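Local coordinates for putative transcriptional regulator (Clostridium difficile, PDB 3QI7), which is of unknown function but resembles periplasmic binding proteins and probably binds a small ligand, perhaps a sugar, possibly as a lipoprotein, at residues V17-L22 with I59-L64. Residues are numbered along the deposited sequence; the frame is centred on the assembly and turned at random.
Sequences VVTQPL and IKHVVL
Thr19 and His61 meet through their side chains on one face of a parallel strand pair, whose bridges join Val17 to His61, Val18 to Val62 and Thr19 to Val63. The parallel assignment rests on strand directions only 26° apart and on alternating backbone bonds: Val17 N to Lys60 O, Val62 N to Val17 O, Thr19 N to Val62 O, and finally Leu64 N to Thr19 O at 2.9 Å, where the N-H...O angle of 176° is nearly straight. Traced outward, the histidine side chain leaves CB with CG anti to the backbone N (chi1 -167°), which lays the ring along Val17 and Thr19. CG borders Val17 O loosely; His61 CD2 comes 3.3 Å from Val17 O, near the ring plane. One atom further, His61 NE2 donates to Thr19 OG1 at 2.8 Å, the hydroxyl almost in that plane, with CE1 beside it. Val63 CG2 lies over one ring face, offset toward the rim. ND1 is hydrogen-bonded to Glu33, so both ring nitrogens are engaged and the ring's rotation is fixed. Thr19 OG1 in turn donates to Gln20 O at 2.7 Å, so the hydroxyl accepts one hydrogen bond and gives another. On the opposite face, Val18 CG1 packs 3.6 Å from Leu64 CG, the side chains crossing at roughly a right angle. Past the end of strand 13-19, Pro21 CB rests against Val63 CG1 at 3.7 Å. Helix 26-42, in the crossover between these strands, covers Val17 and Thr19, whereas helix 72-80 packs on Val18 and Leu64; strand 88-94 pairs with the other edge of strand 13-19, giving the alpha/beta layering of a periplasmic-binding-protein-like domain.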
loop_
_atom_site.group_PDB
_atom_site.type_symbol
_atom_site.label_atom_id
_atom_site.label_comp_id
_atom_site.label_asym_id
_atom_site.label_seq_id
_atom_site.Cartn_x
_atom_site.Cartn_y
_atom_site.Cartn_z
ATOM N N VAL A 17 -1.847 13.424 11.483
ATOM C CA VAL A 17 -1.734 12.567 10.329
ATOM C C VAL A 17 -1.991 13.379 9.065
ATOM O O VAL A 17 -3.083 13.914 8.870
ATOM C CB VAL A 17 -2.725 11.360 10.391
ATOM C CG1 VAL A 17 -2.485 10.448 9.235
ATOM C CG2 VAL A 17 -2.553 10.593 11.721
ATOM N N VAL A 18 -0.975 13.451 8.200
ATOM C CA VAL A 18 -1.031 14.238 6.980
ATOM C C VAL A 18 -1.326 13.343 5.780
ATOM O O VAL A 18 -0.604 12.356 5.522
ATOM C CB VAL A 18 0.319 14.959 6.754
ATOM C CG1 VAL A 18 0.272 15.843 5.464
ATOM C CG2 VAL A 18 0.682 15.744 7.983
ATOM N N THR A 19 -2.394 13.659 5.056
ATOM C CA THR A 19 -2.716 12.951 3.837
ATOM C C THR A 19 -3.035 13.939 2.721
ATOM O O THR A 19 -3.259 15.121 2.979
ATOM C CB THR A 19 -3.949 12.041 3.997
ATOM O OG1 THR A 19 -5.131 12.830 3.973
ATOM C CG2 THR A 19 -3.907 11.237 5.319
ATOM N N GLN A 20 -3.080 13.432 1.492
ATOM C CA GLN A 20 -3.706 14.157 0.389
ATOM C C GLN A 20 -5.233 14.216 0.594
ATOM O O GLN A 20 -5.793 13.466 1.424
ATOM C CB GLN A 20 -3.335 13.526 -0.959
ATOM C CG GLN A 20 -1.820 13.642 -1.310
ATOM C CD GLN A 20 -1.437 12.935 -2.622
ATOM O OE1 GLN A 20 -0.412 12.240 -2.702
ATOM N NE2 GLN A 20 -2.270 13.103 -3.649
ATOM N N PRO A 21 -5.908 15.129 -0.127
ATOM C CA PRO A 21 -7.345 15.265 0.065
ATOM C C PRO A 21 -8.131 14.089 -0.480
ATOM O O PRO A 21 -7.609 13.281 -1.283
ATOM C CB PRO A 21 -7.716 16.564 -0.681
ATOM C CG PRO A 21 -6.519 17.030 -1.364
ATOM C CD PRO A 21 -5.335 16.220 -0.940
ATOM N N LEU A 22 -9.374 13.998 -0.013
ATOM C CA LEU A 22 -10.271 12.899 -0.352
ATOM C C LEU A 22 -10.333 12.716 -1.865
ATOM O O LEU A 22 -10.303 11.597 -2.354
ATOM C CB LEU A 22 -11.657 13.181 0.215
ATOM C CG LEU A 22 -12.804 12.192 -0.020
ATOM C CD1 LEU A 22 -12.521 10.831 0.611
ATOM C CD2 LEU A 22 -14.101 12.817 0.541
ATOM N N ILE A 59 -6.650 11.971 16.908
ATOM C CA ILE A 59 -5.960 12.153 15.657
ATOM C C ILE A 59 -6.283 13.544 15.134
ATOM O O ILE A 59 -7.450 13.957 15.141
ATOM C CB ILE A 59 -6.384 11.078 14.639
ATOM C CG1 ILE A 59 -5.717 9.743 15.014
ATOM C CG2 ILE A 59 -5.987 11.497 13.228
ATOM C CD1 ILE A 59 -6.362 8.518 14.384
ATOM N N LYS A 60 -5.246 14.279 14.743
ATOM C CA LYS A 60 -5.440 15.522 14.024
ATOM C C LYS A 60 -5.151 15.303 12.551
ATOM O O LYS A 60 -3.972 15.217 12.138
ATOM C CB LYS A 60 -4.526 16.634 14.570
ATOM C CG LYS A 60 -4.734 18.014 13.915
ATOM C CD LYS A 60 -4.030 19.105 14.722
ATOM C CE LYS A 60 -4.573 20.517 14.421
ATOM N NZ LYS A 60 -3.829 21.088 13.288
ATOM N N HIS A 61 -6.215 15.238 11.763
ATOM C CA HIS A 61 -6.078 15.029 10.331
ATOM C C HIS A 61 -5.742 16.326 9.574
ATOM O O HIS A 61 -6.561 17.236 9.462
ATOM C CB HIS A 61 -7.349 14.390 9.767
ATOM C CG HIS A 61 -7.199 13.863 8.375
ATOM N ND1 HIS A 61 -8.247 13.299 7.680
ATOM C CD2 HIS A 61 -6.132 13.814 7.543
ATOM C CE1 HIS A 61 -7.830 12.913 6.488
ATOM N NE2 HIS A 61 -6.553 13.228 6.372
ATOM N N VAL A 62 -4.542 16.372 9.016
ATOM C CA VAL A 62 -4.054 17.519 8.260
ATOM C C VAL A 62 -4.125 17.194 6.771
ATOM O O VAL A 62 -3.577 16.164 6.325
ATOM C CB VAL A 62 -2.589 17.813 8.623
ATOM C CG1 VAL A 62 -2.038 19.010 7.805
ATOM C CG2 VAL A 62 -2.430 18.057 10.125
ATOM N N VAL A 63 -4.802 18.048 6.002
ATOM C CA VAL A 63 -5.054 17.786 4.588
ATOM C C VAL A 63 -4.179 18.678 3.730
ATOM O O VAL A 63 -4.216 19.896 3.828
ATOM C CB VAL A 63 -6.519 17.987 4.245
ATOM C CG1 VAL A 63 -6.811 17.557 2.797
ATOM C CG2 VAL A 63 -7.381 17.229 5.269
ATOM N N LEU A 64 -3.356 18.058 2.893
ATOM C CA LEU A 64 -2.496 18.815 1.993
ATOM C C LEU A 64 -3.327 19.531 0.922
ATOM O O LEU A 64 -4.390 19.041 0.525
ATOM C CB LEU A 64 -1.492 17.881 1.303
ATOM C CG LEU A 64 -0.431 17.196 2.159
ATOM C CD1 LEU A 64 0.038 15.910 1.452
ATOM C CD2 LEU A 64 0.762 18.116 2.477
#